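Local coordinates for protein arginase (RocF) (Helicobacter pylori, PDB 4G3H) that probably hydrolyses L-arginine to L-ornithine and urea, the urea-forming step of arginine breakdown, with a pair of manganese ions bound in each subunit, at residues N93-F98 with L137-N142; D116-I121 with V184-Q189; D175-V180 with E197-L202; S232-I237 with E278-N283. All coordinates share one frame; numbering follows the deposited sequence.

Contact 1 of 4, residues N93-F98 with L137-N142; sequences NMFGIF and LGMVLN
Met139 lays its terminal methyl over one face of the Phe95 ring, the closest approach between 93-98 and 137-142. CE sits 3.5 Å from the centroid of the Phe95 ring and only 16° off the ring normal, a CH-pi contact displaced a little toward the rim on the CE2 side. SD follows over the same face at 4.3 Å from that centroid, so the pair is also a Met-aromatic contact. The bend at the end of the methionine (chi3 61°) folds CE back over the ring, while CB of Met139 rests on the opposite rim, 3.6 Å from Phe95 CD1. An unbranched, flexible thioether suits this place because it can mould itself to a flat aromatic surface.

The remaining contacts are also apolar. Val140 uses both branches: CG2 sits between two rings, touching the edge of Phe95 near its plane, 4.0 Å from CD1, and also Phe98 CD2, whereas CG1, anti to the backbone N (chi1 163°), meets Phe98 alone, 3.8 Å from its CE2. Farther along, Met94 CE reaches Leu137 CD2 at 3.9 Å, the two side chains meeting at a slant.

Beyond the pair, Leu162 of helix 153-163 packs on both Phe95 and Met139, and Tyr230 meets the Phe98 ring edge-to-face. No hydrogen bond or ion pair joins the two segments and every touching residue is buried, so the helices are held here by shape, dispersion and the exclusion of water, with the aromatic face and the thioether adding a modest polarisable component.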
loop_
_atom_site.group_PDB
_atom_site.type_symbol
_atom_site.label_atom_id
_atom_site.label_comp_id
_atom_site.label_asym_id
_atom_site.label_seq_id
_atom_site.Cartn_x
_atom_site.Cartn_y
_atom_site.Cartn_z
ATOM N N ASN A 93 -3.065 -7.124 -1.199
ATOM C CA ASN A 93 -3.897 -6.982 0.002
ATOM C C ASN A 93 -4.399 -5.556 0.210
ATOM O O ASN A 93 -5.289 -5.314 1.027
ATOM C CB ASN A 93 -3.131 -7.423 1.254
ATOM C CG ASN A 93 -2.818 -8.905 1.256
ATOM O OD1 ASN A 93 -3.594 -9.713 0.750
ATOM N ND2 ASN A 93 -1.684 -9.274 1.849
ATOM N N MET A 94 -3.818 -4.616 -0.527
ATOM C CA MET A 94 -4.203 -3.216 -0.421
ATOM C C MET A 94 -5.690 -3.034 -0.735
ATOM O O MET A 94 -6.337 -2.149 -0.187
ATOM C CB MET A 94 -3.342 -2.367 -1.367
ATOM C CG MET A 94 -3.624 -0.875 -1.346
ATOM S SD MET A 94 -4.842 -0.353 -2.589
ATOM C CE MET A 94 -4.938 1.426 -2.246
ATOM N N PHE A 95 -6.234 -3.876 -1.605
ATOM C CA PHE A 95 -7.647 -3.757 -1.951
ATOM C C PHE A 95 -8.548 -3.909 -0.730
ATOM O O PHE A 95 -9.287 -2.987 -0.375
ATOM C CB PHE A 95 -8.050 -4.801 -2.997
ATOM C CG PHE A 95 -9.520 -4.797 -3.305
ATOM C CD1 PHE A 95 -10.116 -3.681 -3.882
ATOM C CD2 PHE A 95 -10.319 -5.884 -2.970
ATOM C CE1 PHE A 95 -11.489 -3.642 -4.116
ATOM C CE2 PHE A 95 -11.700 -5.857 -3.201
ATOM C CZ PHE A 95 -12.281 -4.732 -3.774
ATOM N N GLY A 96 -8.489 -5.079 -0.098
ATOM C CA GLY A 96 -9.310 -5.325 1.075
ATOM C C GLY A 96 -9.075 -4.301 2.173
ATOM O O GLY A 96 -10.017 -3.839 2.815
ATOM N N ILE A 97 -7.817 -3.935 2.388
ATOM C CA ILE A 97 -7.477 -2.957 3.419
ATOM C C ILE A 97 -8.087 -1.579 3.120
ATOM O O ILE A 97 -8.669 -0.934 4.001
ATOM C CB ILE A 97 -5.936 -2.798 3.542
ATOM C CG1 ILE A 97 -5.317 -4.090 4.081
ATOM C CG2 ILE A 97 -5.597 -1.635 4.461
ATOM C CD1 ILE A 97 -3.803 -4.112 4.018
ATOM N N PHE A 98 -7.947 -1.136 1.874
ATOM C CA PHE A 98 -8.450 0.170 1.468
ATOM C C PHE A 98 -9.979 0.234 1.453
ATOM O O PHE A 98 -10.559 1.274 1.777
ATOM C CB PHE A 98 -7.887 0.547 0.091
ATOM C CG PHE A 98 -8.113 1.983 -0.279
ATOM C CD1 PHE A 98 -7.520 3.003 0.455
ATOM C CD2 PHE A 98 -8.937 2.319 -1.355
ATOM C CE1 PHE A 98 -7.747 4.341 0.124
ATOM C CE2 PHE A 98 -9.169 3.648 -1.691
ATOM C CZ PHE A 98 -8.576 4.663 -0.952
ATOM N N LEU A 137 -5.462 -1.528 -7.380
ATOM C CA LEU A 137 -5.955 -0.223 -7.805
ATOM C C LEU A 137 -6.975 -0.353 -8.934
ATOM O O LEU A 137 -7.896 0.458 -9.039
ATOM C CB LEU A 137 -4.794 0.685 -8.233
ATOM C CG LEU A 137 -3.952 1.243 -7.074
ATOM C CD1 LEU A 137 -2.884 2.175 -7.612
ATOM C CD2 LEU A 137 -4.860 1.990 -6.090
ATOM N N GLY A 138 -6.809 -1.376 -9.769
ATOM C CA GLY A 138 -7.742 -1.597 -10.856
ATOM C C GLY A 138 -9.112 -1.923 -10.288
ATOM O O GLY A 138 -10.139 -1.627 -10.902
ATOM N N MET A 139 -9.127 -2.536 -9.106
ATOM C CA MET A 139 -10.371 -2.906 -8.438
ATOM C C MET A 139 -10.917 -1.721 -7.649
ATOM O O MET A 139 -12.129 -1.551 -7.523
ATOM C CB MET A 139 -10.129 -4.086 -7.498
ATOM C CG MET A 139 -9.597 -5.325 -8.196
ATOM S SD MET A 139 -9.278 -6.650 -7.027
ATOM C CE MET A 139 -10.913 -6.868 -6.393
ATOM N N VAL A 140 -10.018 -0.907 -7.106
ATOM C CA VAL A 140 -10.433 0.268 -6.352
ATOM C C VAL A 140 -11.036 1.281 -7.316
ATOM O O VAL A 140 -11.997 1.973 -6.979
ATOM C CB VAL A 140 -9.234 0.921 -5.618
ATOM C CG1 VAL A 140 -9.583 2.341 -5.197
ATOM C CG2 VAL A 140 -8.863 0.094 -4.394
ATOM N N LEU A 141 -10.471 1.349 -8.521
ATOM C CA LEU A 141 -10.929 2.281 -9.547
ATOM C C LEU A 141 -12.033 1.724 -10.447
ATOM O O LEU A 141 -12.555 2.433 -11.306
ATOM C CB LEU A 141 -9.754 2.704 -10.419
ATOM C CG LEU A 141 -8.639 3.519 -9.763
ATOM C CD1 LEU A 141 -7.505 3.704 -10.761
ATOM C CD2 LEU A 141 -9.183 4.866 -9.304
ATOM N N ASN A 142 -12.384 0.457 -10.260
ATOM C CA ASN A 142 -13.420 -0.172 -11.073
ATOM C C ASN A 142 -13.076 -0.270 -12.553
ATOM O O ASN A 142 -13.951 -0.151 -13.409
ATOM C CB ASN A 142 -14.751 0.563 -10.922
ATOM C CG ASN A 142 -15.621 -0.040 -9.849
ATOM O OD1 ASN A 142 -15.367 0.129 -8.656
ATOM N ND2 ASN A 142 -16.651 -0.770 -10.267
#

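Contact 2 of 4, residues D116-I121 with V184-Q189; sequences DAHADI and VRSTEQ. With MN (manganese (II) ion), chain F; MN (manganese (II) ion), chain E.
The carbonyl of Ala117 takes two backbone donors, Arg185 N at 2.7 Å in an almost straight bond and Ser186 N at 2.9 Å in a more bent one, so the loop 116-121 is clasped by successive amides of 184-189. The first donor stands 36° above the carbonyl plane; the second approaches nearly in line with the C=O bond. A water bridges a little farther on, accepting from Ala119 N and donating to Ser186 O.

Among the side chains, the methyl of Ala117 lies over one face of the Arg185 guanidinium, 3.6 Å from CZ, and is short enough to let that group lie flat over it. Glu250 also holds the guanidinium and is shared with His118 NE2 and Ser186 OG. Ser186 O meets the edge of the His118 ring at CD2, and Val184 CG2 packs 3.7 Å from His118 O. Asp116 bridges both manganese ions: OD1 goes to the one that His118 ND1 binds at 2.3 Å, OD2 to the other, which Asp120 OD2 also binds. OD1 accepts from His118 N as well, in an Asx turn. Asp234 and Asp236 complete the protein ligands.

Both segments are loops that leave the C-terminal ends of neighbouring parallel strands, 110-115 and 179-182; the first runs on toward helix 136-140, and the second leads directly into helix 189-198, whose Ile195 packs against Ala119.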
loop_
_atom_site.group_PDB
_atom_site.type_symbol
_atom_site.label_atom_id
_atom_site.label_comp_id
_atom_site.label_asym_id
_atom_site.label_seq_id
_atom_site.Cartn_x
_atom_site.Cartn_y
_atom_site.Cartn_z
ATOM N N ASP A 116 5.356 3.309 -5.864
ATOM C CA ASP A 116 5.507 1.973 -6.425
ATOM C C ASP A 116 6.182 2.031 -7.795
ATOM O O ASP A 116 6.121 3.048 -8.489
ATOM C CB ASP A 116 4.094 1.399 -6.579
ATOM C CG ASP A 116 4.060 -0.100 -6.739
ATOM O OD1 ASP A 116 4.876 -0.676 -7.482
ATOM O OD2 ASP A 116 3.171 -0.706 -6.124
ATOM N N ALA A 117 6.827 0.936 -8.182
ATOM C CA ALA A 117 7.460 0.868 -9.488
ATOM C C ALA A 117 6.359 0.524 -10.490
ATOM O O ALA A 117 6.524 0.721 -11.694
ATOM C CB ALA A 117 8.537 -0.217 -9.503
ATOM N N HIS A 118 5.235 0.019 -9.974
ATOM C CA HIS A 118 4.096 -0.386 -10.805
ATOM C C HIS A 118 2.812 0.401 -10.542
ATOM O O HIS A 118 2.632 0.981 -9.474
ATOM C CB HIS A 118 3.798 -1.878 -10.598
ATOM C CG HIS A 118 5.016 -2.748 -10.614
ATOM N ND1 HIS A 118 5.714 -3.069 -9.472
ATOM C CD2 HIS A 118 5.686 -3.327 -11.639
ATOM C CE1 HIS A 118 6.762 -3.807 -9.790
ATOM N NE2 HIS A 118 6.769 -3.977 -11.099
ATOM N N ALA A 119 1.913 0.395 -11.521
ATOM C CA ALA A 119 0.635 1.087 -11.412
ATOM C C ALA A 119 -0.403 0.196 -10.723
ATOM O O ALA A 119 -1.376 0.687 -10.147
ATOM C CB ALA A 119 0.141 1.493 -12.803
ATOM N N ASP A 120 -0.193 -1.117 -10.792
ATOM C CA ASP A 120 -1.100 -2.084 -10.170
ATOM C C ASP A 120 -2.564 -1.909 -10.572
ATOM O O ASP A 120 -3.468 -2.099 -9.754
ATOM C CB ASP A 120 -1.001 -2.018 -8.638
ATOM C CG ASP A 120 0.344 -2.501 -8.107
ATOM O OD1 ASP A 120 1.083 -3.168 -8.854
ATOM O OD2 ASP A 120 0.653 -2.228 -6.927
ATOM N N ILE A 121 -2.802 -1.557 -11.829
ATOM C CA ILE A 121 -4.164 -1.369 -12.304
ATOM C C ILE A 121 -4.700 -2.643 -12.950
ATOM O O ILE A 121 -5.861 -3.004 -12.767
ATOM C CB ILE A 121 -4.237 -0.206 -13.316
ATOM C CG1 ILE A 121 -3.979 1.119 -12.591
ATOM C CG2 ILE A 121 -5.595 -0.191 -14.002
ATOM C CD1 ILE A 121 -3.891 2.331 -13.502
ATOM N N VAL A 184 6.421 5.213 -10.672
ATOM C CA VAL A 184 5.893 4.177 -11.563
ATOM C C VAL A 184 6.715 4.104 -12.850
ATOM O O VAL A 184 6.915 5.111 -13.527
ATOM C CB VAL A 184 4.413 4.448 -11.909
ATOM C CG1 VAL A 184 3.912 3.427 -12.917
ATOM C CG2 VAL A 184 3.572 4.396 -10.642
ATOM N N ARG A 185 7.181 2.907 -13.193
ATOM C CA ARG A 185 8.006 2.750 -14.381
ATOM C C ARG A 185 7.857 1.416 -15.098
ATOM O O ARG A 185 8.510 1.185 -16.111
ATOM C CB ARG A 185 9.472 2.953 -14.001
ATOM C CG ARG A 185 9.903 2.134 -12.789
ATOM C CD ARG A 185 11.349 2.399 -12.455
ATOM N NE ARG A 185 11.882 1.507 -11.431
ATOM C CZ ARG A 185 11.632 1.597 -10.127
ATOM N NH1 ARG A 185 12.187 0.727 -9.297
ATOM N NH2 ARG A 185 10.836 2.549 -9.649
ATOM N N SER A 186 7.013 0.537 -14.577
ATOM C CA SER A 186 6.811 -0.767 -15.193
ATOM C C SER A 186 5.316 -1.014 -15.285
ATOM O O SER A 186 4.672 -1.330 -14.287
ATOM C CB SER A 186 7.487 -1.853 -14.351
ATOM O OG SER A 186 7.351 -3.128 -14.946
ATOM N N THR A 187 4.769 -0.876 -16.489
ATOM C CA THR A 187 3.335 -1.041 -16.698
ATOM C C THR A 187 2.965 -1.712 -18.023
ATOM O O THR A 187 3.811 -1.916 -18.896
ATOM C CB THR A 187 2.647 0.330 -16.686
ATOM O OG1 THR A 187 3.194 1.132 -17.740
ATOM C CG2 THR A 187 2.877 1.038 -15.358
ATOM N N GLU A 188 1.684 -2.048 -18.157
ATOM C CA GLU A 188 1.156 -2.649 -19.381
ATOM C C GLU A 188 0.477 -1.507 -20.138
ATOM O O GLU A 188 -0.014 -0.561 -19.519
ATOM C CB GLU A 188 0.109 -3.718 -19.061
ATOM C CG GLU A 188 0.613 -4.865 -18.214
ATOM C CD GLU A 188 1.770 -5.591 -18.861
ATOM O OE1 GLU A 188 1.618 -6.052 -20.013
ATOM O OE2 GLU A 188 2.834 -5.699 -18.215
ATOM N N GLN A 189 0.447 -1.589 -21.465
ATOM C CA GLN A 189 -0.191 -0.544 -22.264
ATOM C C GLN A 189 -1.626 -0.330 -21.799
ATOM O O GLN A 189 -2.129 0.794 -21.800
ATOM C CB GLN A 189 -0.189 -0.918 -23.751
ATOM C CG GLN A 189 -0.849 0.127 -24.650
ATOM C CD GLN A 189 -0.228 1.505 -24.493
ATOM O OE1 GLN A 189 0.979 1.678 -24.671
ATOM N NE2 GLN A 189 -1.052 2.494 -24.158
HETATM MN MN MN F . 5.311 -2.856 -7.187
HETATM MN MN MN E . 2.661 -2.699 -5.955
HETATM O O HOH W 1 2.001 -1.847 -13.351
#

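Contact 3 of 4, residues D175-V180 with E197-L202; sequences DPKCLV and ELQIPL
Ile200 fits its branched side chain against the turn that leads into strand 179-182, and each of its atoms finds a neighbour there. CB lies 3.8 Å from Pro176 O. From it CG1 passes 3.5 Å from the same oxygen and nears the proline ring at CB. The other branch, CG2, anti to the backbone N while CG1 lies beside it (chi1 -55°), comes closest to Leu179 O at 3.2 Å, also nears Pro176 O, and packs 3.6 Å from Leu179 CG. At the tip, CD1 reaches Leu179 CD2 at 3.9 Å. A beta-branched residue suits the spot, since it serves the proline and the leucine together.

Before Ile200 in the chain, Leu198 sets its CB 3.7 Å from Pro176 CB; after it, Pro201 brings CG to within 4.0 Å of Val180 CG2, and its ring also lies against Leu179 O. Asp175 OD1 receives Lys177 N in an Asx turn, and Gln199, with positive phi, ends helix 189-198 in a Schellman motif.

Pro201 also bonds through its backbone to Tyr181. The arrangement is that of a beta-alpha-beta crossover, strand 179-182, helix 189-198 and strand 202-203, in which the chain leaving the helix packs back on the start of the first strand at the margin of the parallel sheet.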
loop_
_atom_site.group_PDB
_atom_site.type_symbol
_atom_site.label_atom_id
_atom_site.label_comp_id
_atom_site.label_asym_id
_atom_site.label_seq_id
_atom_site.Cartn_x
_atom_site.Cartn_y
_atom_site.Cartn_z
ATOM N N ASP A 175 -11.875 9.515 -6.744
ATOM C CA ASP A 175 -11.619 10.442 -7.840
ATOM C C ASP A 175 -10.240 10.068 -8.387
ATOM O O ASP A 175 -9.225 10.275 -7.721
ATOM C CB ASP A 175 -11.605 11.873 -7.296
ATOM C CG ASP A 175 -11.361 12.913 -8.373
ATOM O OD1 ASP A 175 -11.096 12.529 -9.525
ATOM O OD2 ASP A 175 -11.431 14.123 -8.057
ATOM N N PRO A 176 -10.189 9.514 -9.610
ATOM C CA PRO A 176 -8.934 9.095 -10.250
ATOM C C PRO A 176 -7.831 10.156 -10.209
ATOM O O PRO A 176 -6.637 9.831 -10.235
ATOM C CB PRO A 176 -9.367 8.764 -11.682
ATOM C CG PRO A 176 -10.802 8.391 -11.537
ATOM C CD PRO A 176 -11.312 9.412 -10.556
ATOM N N LYS A 177 -8.244 11.417 -10.146
ATOM C CA LYS A 177 -7.322 12.547 -10.105
ATOM C C LYS A 177 -6.712 12.750 -8.722
ATOM O O LYS A 177 -5.792 13.549 -8.557
ATOM C CB LYS A 177 -8.048 13.820 -10.534
ATOM C CG LYS A 177 -8.427 13.850 -12.005
ATOM C CD LYS A 177 -9.530 14.864 -12.253
ATOM C CE LYS A 177 -9.351 15.541 -13.593
ATOM N NZ LYS A 177 -8.113 16.371 -13.593
ATOM N N CYS A 178 -7.222 12.025 -7.732
ATOM C CA CYS A 178 -6.712 12.127 -6.370
ATOM C C CYS A 178 -5.828 10.930 -5.992
ATOM O O CYS A 178 -5.496 10.715 -4.821
ATOM C CB CYS A 178 -7.880 12.289 -5.400
ATOM S SG CYS A 178 -8.769 13.855 -5.681
ATOM N N LEU A 179 -5.463 10.149 -7.004
ATOM C CA LEU A 179 -4.576 9.009 -6.840
ATOM C C LEU A 179 -3.283 9.563 -7.408
ATOM O O LEU A 179 -3.252 10.001 -8.558
ATOM C CB LEU A 179 -5.057 7.814 -7.676
ATOM C CG LEU A 179 -4.018 6.759 -8.100
ATOM C CD1 LEU A 179 -3.363 6.113 -6.885
ATOM C CD2 LEU A 179 -4.701 5.697 -8.954
ATOM N N VAL A 180 -2.226 9.580 -6.603
ATOM C CA VAL A 180 -0.957 10.117 -7.069
ATOM C C VAL A 180 0.135 9.054 -7.080
ATOM O O VAL A 180 0.531 8.530 -6.035
ATOM C CB VAL A 180 -0.505 11.309 -6.192
ATOM C CG1 VAL A 180 0.745 11.953 -6.788
ATOM C CG2 VAL A 180 -1.634 12.331 -6.080
ATOM N N GLU A 197 -6.458 8.060 -19.920
ATOM C CA GLU A 197 -7.893 8.317 -19.967
ATOM C C GLU A 197 -8.434 8.976 -18.703
ATOM O O GLU A 197 -9.177 9.950 -18.785
ATOM C CB GLU A 197 -8.651 7.012 -20.224
ATOM C CG GLU A 197 -10.154 7.110 -20.010
ATOM C CD GLU A 197 -10.860 5.776 -20.198
ATOM O OE1 GLU A 197 -12.079 5.703 -19.929
ATOM O OE2 GLU A 197 -10.194 4.802 -20.616
ATOM N N LEU A 198 -8.064 8.442 -17.541
ATOM C CA LEU A 198 -8.537 8.978 -16.269
ATOM C C LEU A 198 -7.708 10.171 -15.781
ATOM O O LEU A 198 -8.032 10.797 -14.766
ATOM C CB LEU A 198 -8.534 7.871 -15.213
ATOM C CG LEU A 198 -9.473 6.690 -15.479
ATOM C CD1 LEU A 198 -9.441 5.727 -14.293
ATOM C CD2 LEU A 198 -10.893 7.197 -15.695
ATOM N N GLN A 199 -6.639 10.473 -16.513
ATOM C CA GLN A 199 -5.752 11.581 -16.185
ATOM C C GLN A 199 -5.223 11.489 -14.746
ATOM O O GLN A 199 -5.318 12.439 -13.958
ATOM C CB GLN A 199 -6.489 12.908 -16.441
ATOM C CG GLN A 199 -6.979 13.034 -17.901
ATOM C CD GLN A 199 -7.923 14.210 -18.153
ATOM O OE1 GLN A 199 -8.375 14.424 -19.282
ATOM N NE2 GLN A 199 -8.220 14.972 -17.110
ATOM N N ILE A 200 -4.654 10.333 -14.412
ATOM C CA ILE A 200 -4.100 10.098 -13.075
ATOM C C ILE A 200 -2.688 10.672 -12.984
ATOM O O ILE A 200 -1.804 10.279 -13.744
ATOM C CB ILE A 200 -4.059 8.583 -12.750
ATOM C CG1 ILE A 200 -5.465 7.992 -12.917
ATOM C CG2 ILE A 200 -3.552 8.359 -11.311
ATOM C CD1 ILE A 200 -5.565 6.510 -12.653
ATOM N N PRO A 201 -2.461 11.622 -12.060
ATOM C CA PRO A 201 -1.133 12.232 -11.900
ATOM C C PRO A 201 -0.068 11.180 -11.599
ATOM O O PRO A 201 -0.259 10.334 -10.727
ATOM C CB PRO A 201 -1.335 13.210 -10.743
ATOM C CG PRO A 201 -2.431 12.579 -9.946
ATOM C CD PRO A 201 -3.386 12.099 -11.018
ATOM N N LEU A 202 1.042 11.234 -12.330
ATOM C CA LEU A 202 2.134 10.275 -12.166
ATOM C C LEU A 202 3.500 10.968 -12.212
ATOM O O LEU A 202 3.888 11.545 -13.234
ATOM C CB LEU A 202 2.051 9.199 -13.267
ATOM C CG LEU A 202 3.019 8.011 -13.206
ATOM C CD1 LEU A 202 2.548 6.921 -14.145
ATOM C CD2 LEU A 202 4.427 8.456 -13.571
#

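Contact 4 of 4, residues S232-I237 with E278-N283; sequences SLDLDI and EVTEYN. With MN (manganese (II) ion), chain F; MN (manganese (II) ion), chain E.
Asp234 presses its carboxylate against the side chain of Glu281, with OD1 3.3 Å from Glu281 CB, while its OD2 bridges the two manganese ions at 2.3 and 2.5 Å. Asp236 OD2 binds the closer of these ions at 2.1 Å. Aspartate suits both places, being short enough to hold its oxygens close to the strand end. OD1 of Asp234 is used differently: it accepts from Asp236 N in an Asx turn, on the anti side and 34° out of the carboxylate plane, which helps fix the rotation of the group.

Behind this shell the backbones set the positions. Strands 232-234 and 278-280 run parallel, and Leu233 is gripped at both ends, its N giving to Glu278 O (2.6 Å) and its O accepting from Thr280 N (2.8 Å). A third, longer bond from Leu235 N to Thr280 O continues the ladder into the turn. Opposite the metal-bearing face, Leu233 and Val279 run alongside each other, CD2 of the leucine 4.2 Å from CG1 of the valine. Past the strand ends Leu235 CD1 meets Tyr282 CB; helix 293-309 covers these apolar groups.

Farther out, Tyr230 bonds Glu278 OE1, and Glu281 OE2 takes the backbone N of His91. Two parallel strands are joined through helix 256-269, with a DxD pair at the end of the first. The dimanganese site thus lies at the C-terminal ends of central parallel strands, as is characteristic of the arginase alpha/beta fold, with ligands here from 232-237 and the rest from Asp116, His118 and Asp120.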
loop_
_atom_site.group_PDB
_atom_site.type_symbol
_atom_site.label_atom_id
_atom_site.label_comp_id
_atom_site.label_asym_id
_atom_site.label_seq_id
_atom_site.Cartn_x
_atom_site.Cartn_y
_atom_site.Cartn_z
ATOM N N SER A 232 0.387 4.463 0.494
ATOM C CA SER A 232 0.749 3.076 0.250
ATOM C C SER A 232 2.139 3.028 -0.370
ATOM O O SER A 232 2.353 3.521 -1.475
ATOM C CB SER A 232 -0.268 2.420 -0.683
ATOM O OG SER A 232 -0.073 1.021 -0.726
ATOM N N LEU A 233 3.079 2.427 0.351
ATOM C CA LEU A 233 4.458 2.338 -0.107
ATOM C C LEU A 233 4.908 0.925 -0.454
ATOM O O LEU A 233 4.911 0.034 0.403
ATOM C CB LEU A 233 5.411 2.912 0.961
ATOM C CG LEU A 233 6.905 2.537 0.830
ATOM C CD1 LEU A 233 7.458 3.043 -0.498
ATOM C CD2 LEU A 233 7.703 3.108 1.986
ATOM N N ASP A 234 5.308 0.746 -1.711
ATOM C CA ASP A 234 5.819 -0.529 -2.214
ATOM C C ASP A 234 7.333 -0.325 -2.328
ATOM O O ASP A 234 7.791 0.536 -3.074
ATOM C CB ASP A 234 5.233 -0.834 -3.597
ATOM C CG ASP A 234 5.684 -2.184 -4.144
ATOM O OD1 ASP A 234 6.819 -2.636 -3.841
ATOM O OD2 ASP A 234 4.899 -2.793 -4.895
ATOM N N LEU A 235 8.106 -1.122 -1.602
ATOM C CA LEU A 235 9.554 -0.979 -1.602
ATOM C C LEU A 235 10.238 -1.103 -2.968
ATOM O O LEU A 235 11.374 -0.658 -3.136
ATOM C CB LEU A 235 10.168 -1.976 -0.611
ATOM C CG LEU A 235 9.760 -1.771 0.860
ATOM C CD1 LEU A 235 10.192 -2.975 1.687
ATOM C CD2 LEU A 235 10.381 -0.485 1.407
ATOM N N ASP A 236 9.565 -1.695 -3.947
ATOM C CA ASP A 236 10.201 -1.821 -5.250
ATOM C C ASP A 236 10.289 -0.478 -5.981
ATOM O O ASP A 236 10.705 -0.422 -7.139
ATOM C CB ASP A 236 9.496 -2.871 -6.126
ATOM C CG ASP A 236 8.066 -2.501 -6.476
ATOM O OD1 ASP A 236 7.704 -1.306 -6.433
ATOM O OD2 ASP A 236 7.304 -3.423 -6.820
ATOM N N ILE A 237 9.898 0.605 -5.307
ATOM C CA ILE A 237 10.002 1.917 -5.927
ATOM C C ILE A 237 11.496 2.222 -5.964
ATOM O O ILE A 237 11.975 2.985 -6.808
ATOM C CB ILE A 237 9.254 3.006 -5.124
ATOM C CG1 ILE A 237 9.403 4.360 -5.833
ATOM C CG2 ILE A 237 9.778 3.073 -3.710
ATOM C CD1 ILE A 237 8.571 5.488 -5.232
ATOM N N GLU A 278 0.782 2.277 4.682
ATOM C CA GLU A 278 0.968 0.876 4.357
ATOM C C GLU A 278 2.342 0.709 3.704
ATOM O O GLU A 278 2.673 1.432 2.757
ATOM C CB GLU A 278 -0.120 0.435 3.368
ATOM C CG GLU A 278 -0.038 -1.017 2.909
ATOM C CD GLU A 278 -0.759 -1.255 1.586
ATOM O OE1 GLU A 278 -1.610 -0.425 1.200
ATOM O OE2 GLU A 278 -0.483 -2.279 0.930
ATOM N N VAL A 279 3.149 -0.216 4.218
ATOM C CA VAL A 279 4.468 -0.483 3.631
ATOM C C VAL A 279 4.396 -1.951 3.261
ATOM O O VAL A 279 4.062 -2.794 4.092
ATOM C CB VAL A 279 5.628 -0.215 4.623
ATOM C CG1 VAL A 279 6.967 -0.502 3.940
ATOM C CG2 VAL A 279 5.597 1.236 5.081
ATOM N N THR A 280 4.705 -2.263 2.012
ATOM C CA THR A 280 4.551 -3.629 1.541
ATOM C C THR A 280 5.647 -4.127 0.603
ATOM O O THR A 280 6.528 -3.376 0.190
ATOM C CB THR A 280 3.192 -3.737 0.810
ATOM O OG1 THR A 280 2.848 -5.109 0.592
ATOM C CG2 THR A 280 3.274 -3.011 -0.536
ATOM N N GLU A 281 5.565 -5.414 0.276
ATOM C CA GLU A 281 6.499 -6.073 -0.629
ATOM C C GLU A 281 7.935 -6.181 -0.135
ATOM O O GLU A 281 8.888 -5.919 -0.875
ATOM C CB GLU A 281 6.470 -5.392 -2.004
ATOM C CG GLU A 281 5.128 -5.499 -2.745
ATOM C CD GLU A 281 4.730 -6.937 -3.080
ATOM O OE1 GLU A 281 5.615 -7.813 -3.137
ATOM O OE2 GLU A 281 3.529 -7.191 -3.303
ATOM N N TYR A 282 8.094 -6.541 1.131
ATOM C CA TYR A 282 9.426 -6.758 1.664
ATOM C C TYR A 282 9.582 -8.271 1.651
ATOM O O TYR A 282 8.907 -8.968 2.400
ATOM C CB TYR A 282 9.558 -6.240 3.093
ATOM C CG TYR A 282 10.859 -6.654 3.734
ATOM C CD1 TYR A 282 12.073 -6.432 3.088
ATOM C CD2 TYR A 282 10.878 -7.294 4.967
ATOM C CE1 TYR A 282 13.275 -6.840 3.648
ATOM C CE2 TYR A 282 12.077 -7.708 5.542
ATOM C CZ TYR A 282 13.273 -7.478 4.873
ATOM O OH TYR A 282 14.464 -7.890 5.419
ATOM N N ASN A 283 10.445 -8.775 0.776
ATOM C CA ASN A 283 10.677 -10.212 0.667
ATOM C C ASN A 283 12.171 -10.492 0.814
ATOM O O ASN A 283 12.911 -10.513 -0.169
ATOM C CB ASN A 283 10.190 -10.729 -0.688
ATOM C CG ASN A 283 10.212 -12.248 -0.773
ATOM O OD1 ASN A 283 10.982 -12.908 -0.070
ATOM N ND2 ASN A 283 9.379 -12.808 -1.646
HETATM MN MN MN F . 5.311 -2.856 -7.187
HETATM MN MN MN E . 2.661 -2.699 -5.955
#

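How the contacts relate
From the N terminus, contact 1 is the first to open, joining the start of helix 94-104 to helix 136-140 around a loop that contains strand 110-115. Contact 2 begins within that loop, at 116-121, and closes only at 184-189, so the two cross. Contact 3 opens at 175-180, before contact 2 has closed, and crosses it in turn; it closes the short crossover to the edge strand 202-203. Contact 4 follows in series, pairing two central strands. Contacts 2 and 4 meet at both manganese ions, where Ala117 N probably bonds Asp236 OD1. Leu137 and Leu141 of contact 1 pack on Leu179 of contact 3.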